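Local coordinates for protein nicking enzyme (Staphylococcus aureus, PDB 4HT4) that probably acts as a relaxase that binds and nicks plasmid DNA to start conjugative transfer of antibiotic resistance, at residues V82-I87 with C135-L140; E113-D118 with R157-K162; P91-P96 with K178-N183. The protein carries 1 engineered substitution. All blocks are in the same frame, centred on the assembly; numbering follows the deposited sequence.

In the fold
Along the chain the segments come in the order 82-87, 91-96, 113-118, 135-140, 157-162 and 178-183. Interactions 1 and 2 have centres about 7 Å apart and touch: Ile116, just before strand 117-122, bonds to Thr136 of the neighbouring strand 130-136 in the central five-stranded antiparallel sheet. Interaction 3 lies far out, its centre about 27 Å from that of interaction 1 and about 26 Å from that of interaction 2. Helix 162-182 bridges the distance, starting at the end of segment 157-162 and ending in segment 178-183. Nucleotides of the bound DNA touch a segment of each contact, DG25 meeting the loop 91-96 that packs on the end of this helix.

Interaction 1 of 3, residues V82-I87 with C135-L140; sequences VAREII and CTLRGL. With nucleotides of chain B.
Leu137 swings its CG away from its own carbonyl carbon (chi1 -60°), while Arg84 sets its CG opposite its backbone N (chi1 167°), which lays one leucine methyl, CD2, against the base of the arginine chain and the other, CD1, against the backbone at Ala83. The meeting point lies between strands 81-89 and 130-136, antiparallel neighbours in the five-stranded sheet of this MobA/MobL relaxase domain; strand 130-136 also carries the nickel ligands His130 and His132. Arg84 and Cys135 form a hydrogen-bonded pair: Arg84 N reaches Cys135 O at 2.8 Å and Cys135 N returns to Arg84 O at 2.7 Å. The small thiol of Cys135 suits this buried place on the same face as Arg84. On its other side, strand 81-89 forms a classic beta bulge, with Val82 and Ala83 both opposite Val10. Leu137 lies along this backbone, its CD1 3.7 Å from Ala83 N and its CD2 3.7 Å from Arg84 CB; a branched apolar residue suits this buried place, where segment 135-140 leaves the sheet.

The two arginines divide the DNA between base and backbone. Arg84, bent at chi3, offers the edge of its guanidinium to thymine: NH1 donates to O4 of DT20 of chain B at 2.7 Å in a nearly straight bond, and Asn7 also binds this nitrogen. Arg138 is extended from CG to NE, and a salt bridge from NE to Glu75 helps to orient its guanidinium. Its NH1 and NH2 both grip OP1 of DC16 of chain B, edge-on, at 2.9 Å from NH1 and 3.2 Å from NH2.

Interaction 2 of 3, residues E113-D118 with R157-K162; sequences EGMIVD and RDWNTK. With nucleotides of chain B.
A Met-aromatic contact between selenomethionine Met115 and Trp159 joins the loop that leads into strand 117-122 to the loop that precedes helix 162-182. Met115 lies over one face of the indole, the two side chains sliding past each other in opposite directions. Its CG stands 3.6 Å from the centroid of the six-membered ring, a CH-pi contact, and its SE follows at 4.5 Å from that centroid. A bend at chi3 (72°) curls the terminal methyl back, with CE 3.5 Å from Trp159 CE3. A long, flexible chain suits a flat aromatic surface, and CB of Arg157 covers the opposite face. At the ring edge, Glu113 O lies near the indole plane, 3.5 Å from Trp159 NE1, and Gly114, with no side chain, brings its backbone N close to CZ2.

Trp159 belongs to a type I beta turn from Asp158 to Thr161, which delivers Thr161 as N-cap of helix 162-182; its OG1 bonds to Asp158 O at 3.0 Å and caps Lys164 N. The polar ends are held from outside: Glu113 pairs with Arg171 and Lys164, and Arg157 with Glu147. DNA packs against the turn and the helix start. Asn160 CB lies 3.7 Å from C2 of DA19 of chain B, and Lys162 N, at the helix N terminus, is 3.1 Å from O2 of DT20 of chain B.

Interaction 3 of 3, residues P91-P96 with K178-N183; sequences PNEFDP and KHLEKN. With nucleotides of chain B.
Phe94 and Leu180 make the main apolar contact, crossing at about a right angle with Leu180 CD2 3.7 Å from Phe94 CZ. Leu180 holds its CG anti to the carbonyl carbon (chi1 -78°), which carries CD2 over to the Phe94 ring and Pro91. The phenyl ring presents its edge to the backbone at the C-terminal end of helix 162-182, His179 C and Leu180 N lying near the ring plane. Pro91 covers one ring face, its CG 3.5 Å above the plane and displaced toward the rim, and its CB reaches Leu180 CD2 at 4.1 Å. Compact apolar groups suit these three buried positions. At the open margin Asn183 crosses Phe94 at about a right angle, its ND2 near Phe94 CZ and its amide plane 61° from the ring.

The polar interactions shape the two partners separately. Phe94 N bonds to Pro91 O at 3.2 Å, closing a type I beta turn that folds proline and phenylalanine against each other. At the helix end, Asn183 N donates to His179 O at 3.1 Å; Asn183 ND2 is modelled close to the same oxygen, in a bond of doubtful geometry.

DNA is met at the turn's outer side, where Asn92 N donates to O6 of DG25 of chain B at 3.3 Å.

Helix 96-108 adjoins both partners: Asp95 is its N-cap, Leu102 touches Pro91 and His179, and Glu105 accepts a hydrogen bond from His179 NE2. The turn thus links strand 81-89 to helix 96-108 while resting on the last turn of helix 162-182.

Interaction 1 of 3, residues V82-I87 with C135-L140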
loop_
_atom_site.group_PDB
_atom_site.type_symbol
_atom_site.label_atom_id
_atom_site.label_comp_id
_atom_site.label_asym_id
_atom_site.label_seq_id
_atom_site.Cartn_x
_atom_site.Cartn_y
_atom_site.Cartn_z
ATOM N N VAL A 82 9.551 -0.537 8.472
ATOM C CA VAL A 82 9.816 0.248 7.271
ATOM C C VAL A 82 8.557 0.717 6.545
ATOM O O VAL A 82 8.546 1.796 5.954
ATOM C CB VAL A 82 10.737 -0.502 6.284
ATOM C CG1 VAL A 82 12.122 -0.669 6.882
ATOM C CG2 VAL A 82 10.142 -1.852 5.914
ATOM N N ALA A 83 7.500 -0.087 6.589
ATOM C CA ALA A 83 6.281 0.247 5.863
ATOM C C ALA A 83 5.049 -0.462 6.411
ATOM O O ALA A 83 5.146 -1.321 7.288
ATOM C CB ALA A 83 6.450 -0.062 4.380
ATOM N N ARG A 84 3.891 -0.084 5.883
ATOM C CA ARG A 84 2.633 -0.730 6.217
ATOM C C ARG A 84 2.050 -1.369 4.970
ATOM O O ARG A 84 1.901 -0.710 3.943
ATOM C CB ARG A 84 1.641 0.293 6.766
ATOM C CG ARG A 84 0.212 -0.218 6.842
ATOM C CD ARG A 84 -0.767 0.908 7.132
ATOM N NE ARG A 84 -0.380 1.679 8.309
ATOM C CZ ARG A 84 -0.641 1.312 9.560
ATOM N NH1 ARG A 84 -1.288 0.180 9.800
ATOM N NH2 ARG A 84 -0.253 2.074 10.571
ATOM N N GLU A 85 1.719 -2.652 5.053
ATOM C CA GLU A 85 1.100 -3.325 3.919
ATOM C C GLU A 85 -0.392 -3.530 4.139
ATOM O O GLU A 85 -0.813 -4.096 5.148
ATOM C CB GLU A 85 1.774 -4.666 3.632
ATOM C CG GLU A 85 1.226 -5.351 2.389
ATOM C CD GLU A 85 1.914 -6.667 2.087
ATOM O OE1 GLU A 85 2.500 -7.264 3.013
ATOM O OE2 GLU A 85 1.869 -7.105 0.918
ATOM N N ILE A 86 -1.186 -3.064 3.181
ATOM C CA ILE A 86 -2.623 -3.281 3.204
ATOM C C ILE A 86 -3.047 -4.066 1.975
ATOM O O ILE A 86 -2.906 -3.588 0.848
ATOM C CB ILE A 86 -3.396 -1.954 3.230
ATOM C CG1 ILE A 86 -3.127 -1.203 4.533
ATOM C CG2 ILE A 86 -4.885 -2.205 3.065
ATOM C CD1 ILE A 86 -3.862 0.111 4.632
ATOM N N ILE A 87 -3.555 -5.275 2.184
ATOM C CA ILE A 87 -4.082 -6.052 1.071
ATOM C C ILE A 87 -5.605 -6.070 1.114
ATOM O O ILE A 87 -6.211 -6.147 2.185
ATOM C CB ILE A 87 -3.506 -7.488 1.014
ATOM C CG1 ILE A 87 -4.136 -8.390 2.076
ATOM C CG2 ILE A 87 -1.995 -7.460 1.166
ATOM C CD1 ILE A 87 -3.764 -9.849 1.929
ATOM N N CYS A 135 2.570 1.160 2.068
ATOM C CA CYS A 135 2.439 2.556 2.461
ATOM C C CYS A 135 3.553 2.978 3.413
ATOM O O CYS A 135 3.977 2.202 4.270
ATOM C CB CYS A 135 1.081 2.786 3.121
ATOM S SG CYS A 135 -0.326 2.232 2.133
ATOM N N THR A 136 4.019 4.213 3.257
ATOM C CA THR A 136 5.054 4.755 4.130
ATOM C C THR A 136 4.503 5.007 5.529
ATOM O O THR A 136 3.306 5.228 5.705
ATOM C CB THR A 136 5.637 6.064 3.570
ATOM O OG1 THR A 136 4.586 7.023 3.393
ATOM C CG2 THR A 136 6.318 5.812 2.234
ATOM N N LEU A 137 5.383 4.972 6.524
ATOM C CA LEU A 137 4.980 5.180 7.909
ATOM C C LEU A 137 5.266 6.610 8.358
ATOM O O LEU A 137 4.984 6.983 9.497
ATOM C CB LEU A 137 5.694 4.192 8.829
ATOM C CG LEU A 137 5.464 2.701 8.579
ATOM C CD1 LEU A 137 6.299 1.872 9.535
ATOM C CD2 LEU A 137 3.998 2.358 8.730
ATOM N N ARG A 138 5.829 7.406 7.455
ATOM C CA ARG A 138 6.148 8.797 7.750
ATOM C C ARG A 138 5.620 9.713 6.652
ATOM O O ARG A 138 5.365 9.273 5.531
ATOM C CB ARG A 138 7.660 8.981 7.895
ATOM C CG ARG A 138 8.303 8.113 8.968
ATOM C CD ARG A 138 9.819 8.126 8.843
ATOM N NE ARG A 138 10.464 7.220 9.789
ATOM C CZ ARG A 138 11.097 7.614 10.891
ATOM N NH1 ARG A 138 11.176 8.905 11.186
ATOM N NH2 ARG A 138 11.657 6.720 11.693
ATOM N N GLY A 139 5.458 10.991 6.982
ATOM C CA GLY A 139 5.018 11.979 6.015
ATOM C C GLY A 139 6.182 12.795 5.489
ATOM O O GLY A 139 7.311 12.657 5.961
ATOM N N LEU A 140 5.909 13.648 4.509
ATOM C CA LEU A 140 6.943 14.491 3.918
ATOM C C LEU A 140 6.841 15.926 4.422
ATOM O O LEU A 140 5.745 16.421 4.691
ATOM C CB LEU A 140 6.855 14.463 2.391
ATOM C CG LEU A 140 7.763 13.486 1.644
ATOM C CD1 LEU A 140 7.607 12.073 2.180
ATOM C CD2 LEU A 140 7.459 13.529 0.156
ATOM P P DC B 16 11.729 8.545 15.047
ATOM O OP1 DC B 16 12.484 8.907 13.827
ATOM O OP2 DC B 16 10.404 9.157 15.301
ATOM O "O5'" DC B 16 11.551 6.956 15.078
ATOM C "C5'" DC B 16 10.711 6.363 16.052
ATOM C "C4'" DC B 16 11.207 4.987 16.449
ATOM O "O4'" DC B 16 11.605 5.033 17.840
ATOM C "C3'" DC B 16 10.163 3.884 16.304
ATOM O "O3'" DC B 16 10.629 2.869 15.417
ATOM C "C2'" DC B 16 9.940 3.331 17.710
ATOM C "C1'" DC B 16 11.026 3.970 18.571
ATOM N N1 DC B 16 10.488 4.510 19.851
ATOM C C2 DC B 16 10.470 3.704 20.994
ATOM O O2 DC B 16 10.905 2.549 20.926
ATOM N N3 DC B 16 9.977 4.208 22.151
ATOM C C4 DC B 16 9.514 5.457 22.190
ATOM N N4 DC B 16 9.038 5.911 23.353
ATOM C C5 DC B 16 9.519 6.296 21.037
ATOM C C6 DC B 16 10.010 5.785 19.902
ATOM P P DT B 20 -3.101 -6.409 15.822
ATOM O OP1 DT B 20 -2.994 -7.624 16.659
ATOM O OP2 DT B 20 -2.825 -6.479 14.371
ATOM O "O5'" DT B 20 -4.562 -5.795 16.004
ATOM C "C5'" DT B 20 -5.058 -5.526 17.305
ATOM C "C4'" DT B 20 -5.951 -4.300 17.274
ATOM O "O4'" DT B 20 -5.170 -3.176 16.795
ATOM C "C3'" DT B 20 -7.157 -4.416 16.348
ATOM O "O3'" DT B 20 -8.300 -3.803 16.937
ATOM C "C2'" DT B 20 -6.709 -3.660 15.102
ATOM C "C1'" DT B 20 -5.839 -2.570 15.713
ATOM N N1 DT B 20 -4.818 -2.030 14.783
ATOM C C2 DT B 20 -4.652 -0.669 14.694
ATOM O O2 DT B 20 -5.302 0.124 15.344
ATOM N N3 DT B 20 -3.689 -0.262 13.809
ATOM C C4 DT B 20 -2.892 -1.068 13.023
ATOM O O4 DT B 20 -2.052 -0.614 12.256
ATOM C C5 DT B 20 -3.117 -2.483 13.166
ATOM C C7 DT B 20 -2.311 -3.458 12.363
ATOM C C6 DT B 20 -4.056 -2.893 14.028
#

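Interaction 2 of 3, residues E113-D118 with R157-K162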
loop_
_atom_site.group_PDB
_atom_site.type_symbol
_atom_site.label_atom_id
_atom_site.label_comp_id
_atom_site.label_asym_id
_atom_site.label_seq_id
_atom_site.Cartn_x
_atom_site.Cartn_y
_atom_site.Cartn_z
ATOM N N GLU A 113 -3.851 11.563 2.758
ATOM C CA GLU A 113 -3.745 11.690 4.212
ATOM C C GLU A 113 -2.431 12.137 4.912
ATOM O O GLU A 113 -2.496 12.472 6.093
ATOM C CB GLU A 113 -4.281 10.420 4.888
ATOM C CG GLU A 113 -5.760 10.173 4.630
ATOM C CD GLU A 113 -6.299 8.988 5.405
ATOM O OE1 GLU A 113 -6.965 8.131 4.789
ATOM O OE2 GLU A 113 -6.063 8.919 6.630
ATOM N N GLY A 114 -1.257 12.155 4.266
ATOM C CA GLY A 114 -1.013 11.772 2.888
ATOM C C GLY A 114 0.235 10.925 2.758
ATOM O O GLY A 114 1.355 11.434 2.798
HETATM N N MSE A 115 0.032 9.622 2.600
HETATM C CA MSE A 115 1.130 8.670 2.530
HETATM C C MSE A 115 1.552 8.449 1.084
HETATM O O MSE A 115 0.899 8.923 0.155
HETATM C CB MSE A 115 0.696 7.338 3.145
HETATM C CG MSE A 115 -0.524 7.459 4.045
HETATM SE SE MSE A 115 -1.367 5.753 4.464
HETATM C CE MSE A 115 -0.024 5.042 5.667
ATOM N N ILE A 116 2.655 7.733 0.899
ATOM C CA ILE A 116 3.055 7.286 -0.426
ATOM C C ILE A 116 2.648 5.828 -0.577
ATOM O O ILE A 116 3.021 4.985 0.239
ATOM C CB ILE A 116 4.568 7.421 -0.645
ATOM C CG1 ILE A 116 4.998 8.884 -0.516
ATOM C CG2 ILE A 116 4.955 6.869 -2.007
ATOM C CD1 ILE A 116 6.465 9.112 -0.791
ATOM N N VAL A 117 1.878 5.534 -1.619
ATOM C CA VAL A 117 1.313 4.202 -1.788
ATOM C C VAL A 117 1.889 3.468 -2.992
ATOM O O VAL A 117 1.789 3.935 -4.127
ATOM C CB VAL A 117 -0.217 4.264 -1.930
ATOM C CG1 VAL A 117 -0.795 2.862 -2.007
ATOM C CG2 VAL A 117 -0.821 5.029 -0.766
ATOM N N ASP A 118 2.489 2.312 -2.733
ATOM C CA ASP A 118 2.984 1.454 -3.799
ATOM C C ASP A 118 1.920 0.412 -4.126
ATOM O O ASP A 118 1.861 -0.645 -3.495
ATOM C CB ASP A 118 4.281 0.767 -3.374
ATOM C CG ASP A 118 5.065 0.216 -4.551
ATOM O OD1 ASP A 118 4.460 -0.044 -5.612
ATOM O OD2 ASP A 118 6.292 0.039 -4.413
ATOM N N ARG A 157 1.464 11.179 13.240
ATOM C CA ARG A 157 0.314 10.908 12.389
ATOM C C ARG A 157 -0.646 9.956 13.092
ATOM O O ARG A 157 -0.244 9.197 13.973
ATOM C CB ARG A 157 0.766 10.309 11.059
ATOM C CG ARG A 157 1.659 11.224 10.240
ATOM C CD ARG A 157 0.848 12.248 9.468
ATOM N NE ARG A 157 1.702 13.127 8.675
ATOM C CZ ARG A 157 1.268 13.892 7.679
ATOM N NH1 ARG A 157 -0.014 13.883 7.343
ATOM N NH2 ARG A 157 2.118 14.662 7.013
ATOM N N ASP A 158 -1.915 9.999 12.701
ATOM C CA ASP A 158 -2.931 9.162 13.329
ATOM C C ASP A 158 -3.156 7.877 12.540
ATOM O O ASP A 158 -4.168 7.203 12.714
ATOM C CB ASP A 158 -4.249 9.929 13.454
ATOM C CG ASP A 158 -4.861 10.257 12.106
ATOM O OD1 ASP A 158 -4.100 10.452 11.135
ATOM O OD2 ASP A 158 -6.105 10.321 12.018
ATOM N N TRP A 159 -2.201 7.538 11.681
ATOM C CA TRP A 159 -2.342 6.399 10.782
ATOM C C TRP A 159 -2.385 5.051 11.503
ATOM O O TRP A 159 -2.860 4.063 10.944
ATOM C CB TRP A 159 -1.205 6.395 9.758
ATOM C CG TRP A 159 -1.188 7.601 8.876
ATOM C CD1 TRP A 159 -2.194 8.505 8.707
ATOM C CD2 TRP A 159 -0.109 8.041 8.044
ATOM N NE1 TRP A 159 -1.811 9.479 7.819
ATOM C CE2 TRP A 159 -0.535 9.217 7.397
ATOM C CE3 TRP A 159 1.176 7.555 7.782
ATOM C CZ2 TRP A 159 0.276 9.914 6.506
ATOM C CZ3 TRP A 159 1.979 8.248 6.895
ATOM C CH2 TRP A 159 1.525 9.415 6.269
ATOM N N ASN A 160 -1.896 5.009 12.737
ATOM C CA ASN A 160 -1.764 3.741 13.450
ATOM C C ASN A 160 -2.764 3.543 14.584
ATOM O O ASN A 160 -2.545 2.724 15.477
ATOM C CB ASN A 160 -0.343 3.584 13.990
ATOM C CG ASN A 160 0.710 3.923 12.958
ATOM O OD1 ASN A 160 1.118 3.072 12.167
ATOM N ND2 ASN A 160 1.157 5.174 12.960
ATOM N N THR A 161 -3.863 4.287 14.548
ATOM C CA THR A 161 -4.868 4.203 15.601
ATOM C C THR A 161 -6.019 3.290 15.197
ATOM O O THR A 161 -6.251 3.058 14.010
ATOM C CB THR A 161 -5.426 5.588 15.947
ATOM O OG1 THR A 161 -6.075 6.143 14.797
ATOM C CG2 THR A 161 -4.305 6.515 16.389
ATOM N N LYS A 162 -6.737 2.775 16.192
ATOM C CA LYS A 162 -7.902 1.931 15.947
ATOM C C LYS A 162 -8.987 2.687 15.191
ATOM O O LYS A 162 -9.660 2.121 14.329
ATOM C CB LYS A 162 -8.470 1.396 17.263
ATOM C CG LYS A 162 -7.663 0.273 17.888
ATOM C CD LYS A 162 -8.388 -0.310 19.091
ATOM C CE LYS A 162 -7.635 -1.492 19.679
ATOM N NZ LYS A 162 -8.361 -2.094 20.833
ATOM P P DT B 20 -3.101 -6.409 15.822
ATOM O OP1 DT B 20 -2.994 -7.624 16.659
ATOM O OP2 DT B 20 -2.825 -6.479 14.371
ATOM O "O5'" DT B 20 -4.562 -5.795 16.004
ATOM C "C5'" DT B 20 -5.058 -5.526 17.305
ATOM C "C4'" DT B 20 -5.951 -4.300 17.274
ATOM O "O4'" DT B 20 -5.170 -3.176 16.795
ATOM C "C3'" DT B 20 -7.157 -4.416 16.348
ATOM O "O3'" DT B 20 -8.300 -3.803 16.937
ATOM C "C2'" DT B 20 -6.709 -3.660 15.102
ATOM C "C1'" DT B 20 -5.839 -2.570 15.713
ATOM N N1 DT B 20 -4.818 -2.030 14.783
ATOM C C2 DT B 20 -4.652 -0.669 14.694
ATOM O O2 DT B 20 -5.302 0.124 15.344
ATOM N N3 DT B 20 -3.689 -0.262 13.809
ATOM C C4 DT B 20 -2.892 -1.068 13.023
ATOM O O4 DT B 20 -2.052 -0.614 12.256
ATOM C C5 DT B 20 -3.117 -2.483 13.166
ATOM C C7 DT B 20 -2.311 -3.458 12.363
ATOM C C6 DT B 20 -4.056 -2.893 14.028
ATOM P P DA B 19 3.334 -7.055 17.441
ATOM O OP1 DA B 19 2.974 -8.402 17.936
ATOM O OP2 DA B 19 4.160 -6.916 16.222
ATOM O "O5'" DA B 19 1.999 -6.204 17.211
ATOM C "C5'" DA B 19 0.990 -6.160 18.211
ATOM C "C4'" DA B 19 -0.138 -5.225 17.805
ATOM O "O4'" DA B 19 0.338 -3.855 17.802
ATOM C "C3'" DA B 19 -0.726 -5.478 16.421
ATOM O "O3'" DA B 19 -2.132 -5.297 16.458
ATOM C "C2'" DA B 19 -0.068 -4.414 15.551
ATOM C "C1'" DA B 19 0.121 -3.267 16.538
ATOM N N9 DA B 19 1.278 -2.434 16.228
ATOM C C8 DA B 19 2.523 -2.870 15.874
ATOM N N7 DA B 19 3.374 -1.900 15.651
ATOM C C5 DA B 19 2.637 -0.749 15.876
ATOM C C6 DA B 19 2.967 0.619 15.804
ATOM N N6 DA B 19 4.183 1.067 15.471
ATOM N N1 DA B 19 1.992 1.509 16.091
ATOM C C2 DA B 19 0.775 1.058 16.425
ATOM N N3 DA B 19 0.350 -0.201 16.525
ATOM C C4 DA B 19 1.340 -1.059 16.234
#

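Interaction 3 of 3, residues P91-P96 with K178-N183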
loop_
_atom_site.group_PDB
_atom_site.type_symbol
_atom_site.label_atom_id
_atom_site.label_comp_id
_atom_site.label_asym_id
_atom_site.label_seq_id
_atom_site.Cartn_x
_atom_site.Cartn_y
_atom_site.Cartn_z
ATOM N N PRO A 91 -13.437 -7.775 -6.128
ATOM C CA PRO A 91 -14.551 -8.559 -6.677
ATOM C C PRO A 91 -14.170 -9.230 -7.994
ATOM O O PRO A 91 -13.781 -8.545 -8.941
ATOM C CB PRO A 91 -15.639 -7.506 -6.911
ATOM C CG PRO A 91 -14.913 -6.204 -6.971
ATOM C CD PRO A 91 -13.765 -6.343 -6.030
ATOM N N ASN A 92 -14.289 -10.553 -8.047
ATOM C CA ASN A 92 -13.842 -11.318 -9.208
ATOM C C ASN A 92 -14.795 -11.275 -10.403
ATOM O O ASN A 92 -14.505 -11.850 -11.452
ATOM C CB ASN A 92 -13.543 -12.768 -8.817
ATOM C CG ASN A 92 -14.754 -13.482 -8.255
ATOM O OD1 ASN A 92 -15.706 -12.853 -7.795
ATOM N ND2 ASN A 92 -14.718 -14.809 -8.283
ATOM N N GLU A 93 -15.926 -10.596 -10.249
ATOM C CA GLU A 93 -16.847 -10.413 -11.366
ATOM C C GLU A 93 -16.483 -9.170 -12.169
ATOM O O GLU A 93 -17.004 -8.950 -13.263
ATOM C CB GLU A 93 -18.297 -10.330 -10.886
ATOM C CG GLU A 93 -18.522 -9.391 -9.717
ATOM C CD GLU A 93 -18.417 -10.099 -8.384
ATOM O OE1 GLU A 93 -18.588 -11.336 -8.355
ATOM O OE2 GLU A 93 -18.163 -9.422 -7.367
ATOM N N PHE A 94 -15.585 -8.364 -11.616
ATOM C CA PHE A 94 -15.108 -7.169 -12.296
ATOM C C PHE A 94 -14.113 -7.510 -13.396
ATOM O O PHE A 94 -13.327 -8.451 -13.270
ATOM C CB PHE A 94 -14.437 -6.219 -11.304
ATOM C CG PHE A 94 -15.377 -5.249 -10.652
ATOM C CD1 PHE A 94 -16.745 -5.369 -10.812
ATOM C CD2 PHE A 94 -14.886 -4.215 -9.874
ATOM C CE1 PHE A 94 -17.606 -4.473 -10.209
ATOM C CE2 PHE A 94 -15.741 -3.316 -9.271
ATOM C CZ PHE A 94 -17.102 -3.446 -9.438
ATOM N N ASP A 95 -14.150 -6.734 -14.473
ATOM C CA ASP A 95 -13.129 -6.814 -15.506
ATOM C C ASP A 95 -11.897 -6.077 -14.987
ATOM O O ASP A 95 -12.022 -5.216 -14.117
ATOM C CB ASP A 95 -13.635 -6.188 -16.807
ATOM C CG ASP A 95 -14.095 -4.759 -16.626
ATOM O OD1 ASP A 95 -15.287 -4.557 -16.313
ATOM O OD2 ASP A 95 -13.267 -3.839 -16.799
ATOM N N PRO A 96 -10.703 -6.431 -15.498
ATOM C CA PRO A 96 -9.444 -5.817 -15.058
ATOM C C PRO A 96 -9.480 -4.289 -15.041
ATOM O O PRO A 96 -9.047 -3.685 -14.061
ATOM C CB PRO A 96 -8.443 -6.303 -16.104
ATOM C CG PRO A 96 -8.966 -7.619 -16.517
ATOM C CD PRO A 96 -10.467 -7.508 -16.476
ATOM N N LYS A 178 -19.670 1.219 -3.987
ATOM C CA LYS A 178 -19.942 2.274 -4.952
ATOM C C LYS A 178 -19.631 1.806 -6.368
ATOM O O LYS A 178 -20.419 2.018 -7.288
ATOM C CB LYS A 178 -19.120 3.520 -4.620
ATOM C CG LYS A 178 -19.248 4.639 -5.637
ATOM C CD LYS A 178 -18.352 5.810 -5.270
ATOM C CE LYS A 178 -18.414 6.906 -6.318
ATOM N NZ LYS A 178 -17.537 8.053 -5.958
ATOM N N HIS A 179 -18.478 1.166 -6.535
ATOM C CA HIS A 179 -18.077 0.651 -7.840
ATOM C C HIS A 179 -18.918 -0.548 -8.254
ATOM O O HIS A 179 -19.125 -0.788 -9.443
ATOM C CB HIS A 179 -16.592 0.286 -7.842
ATOM C CG HIS A 179 -15.686 1.458 -8.044
ATOM N ND1 HIS A 179 -15.065 1.719 -9.247
ATOM C CD2 HIS A 179 -15.302 2.447 -7.202
ATOM C CE1 HIS A 179 -14.336 2.813 -9.136
ATOM N NE2 HIS A 179 -14.461 3.275 -7.905
ATOM N N LEU A 180 -19.398 -1.300 -7.269
ATOM C CA LEU A 180 -20.271 -2.436 -7.539
ATOM C C LEU A 180 -21.607 -1.963 -8.098
ATOM O O LEU A 180 -22.200 -2.618 -8.954
ATOM C CB LEU A 180 -20.486 -3.269 -6.275
ATOM C CG LEU A 180 -19.348 -4.204 -5.866
ATOM C CD1 LEU A 180 -19.667 -4.879 -4.543
ATOM C CD2 LEU A 180 -19.105 -5.241 -6.948
ATOM N N GLU A 181 -22.074 -0.818 -7.612
ATOM C CA GLU A 181 -23.322 -0.240 -8.087
ATOM C C GLU A 181 -23.132 0.424 -9.446
ATOM O O GLU A 181 -23.998 0.338 -10.317
ATOM C CB GLU A 181 -23.854 0.778 -7.079
ATOM C CG GLU A 181 -25.045 1.575 -7.575
ATOM C CD GLU A 181 -25.597 2.504 -6.516
ATOM O OE1 GLU A 181 -25.361 2.244 -5.317
ATOM O OE2 GLU A 181 -26.263 3.494 -6.884
ATOM N N LYS A 182 -21.987 1.078 -9.621
ATOM C CA LYS A 182 -21.702 1.822 -10.841
ATOM C C LYS A 182 -21.613 0.913 -12.064
ATOM O O LYS A 182 -22.060 1.280 -13.150
ATOM C CB LYS A 182 -20.406 2.623 -10.687
ATOM N N ASN A 183 -21.039 -0.273 -11.883
ATOM C CA ASN A 183 -20.879 -1.213 -12.987
ATOM C C ASN A 183 -22.113 -2.086 -13.215
ATOM O O ASN A 183 -22.152 -2.888 -14.148
ATOM C CB ASN A 183 -19.631 -2.077 -12.790
ATOM C CG ASN A 183 -18.350 -1.263 -12.813
ATOM O OD1 ASN A 183 -17.821 -0.947 -13.879
ATOM N ND2 ASN A 183 -17.846 -0.921 -11.635
ATOM P P DG B 25 -14.418 -19.312 0.694
ATOM O OP1 DG B 25 -15.819 -19.168 0.238
ATOM O OP2 DG B 25 -14.075 -20.331 1.712
ATOM O "O5'" DG B 25 -13.492 -19.558 -0.584
ATOM C "C5'" DG B 25 -13.704 -18.758 -1.735
ATOM C "C4'" DG B 25 -12.433 -18.619 -2.547
ATOM O "O4'" DG B 25 -12.719 -17.784 -3.696
ATOM C "C3'" DG B 25 -11.300 -17.893 -1.845
ATOM O "O3'" DG B 25 -10.109 -18.071 -2.589
ATOM C "C2'" DG B 25 -11.799 -16.466 -1.992
ATOM C "C1'" DG B 25 -12.173 -16.498 -3.471
ATOM N N9 DG B 25 -13.155 -15.499 -3.880
ATOM C C8 DG B 25 -14.489 -15.713 -4.125
ATOM N N7 DG B 25 -15.125 -14.634 -4.484
ATOM C C5 DG B 25 -14.152 -13.642 -4.480
ATOM C C6 DG B 25 -14.257 -12.266 -4.787
ATOM O O6 DG B 25 -15.262 -11.626 -5.134
ATOM N N1 DG B 25 -13.030 -11.621 -4.656
ATOM C C2 DG B 25 -11.856 -12.230 -4.279
ATOM N N2 DG B 25 -10.780 -11.435 -4.212
ATOM N N3 DG B 25 -11.744 -13.521 -3.988
ATOM C C4 DG B 25 -12.932 -14.161 -4.111
#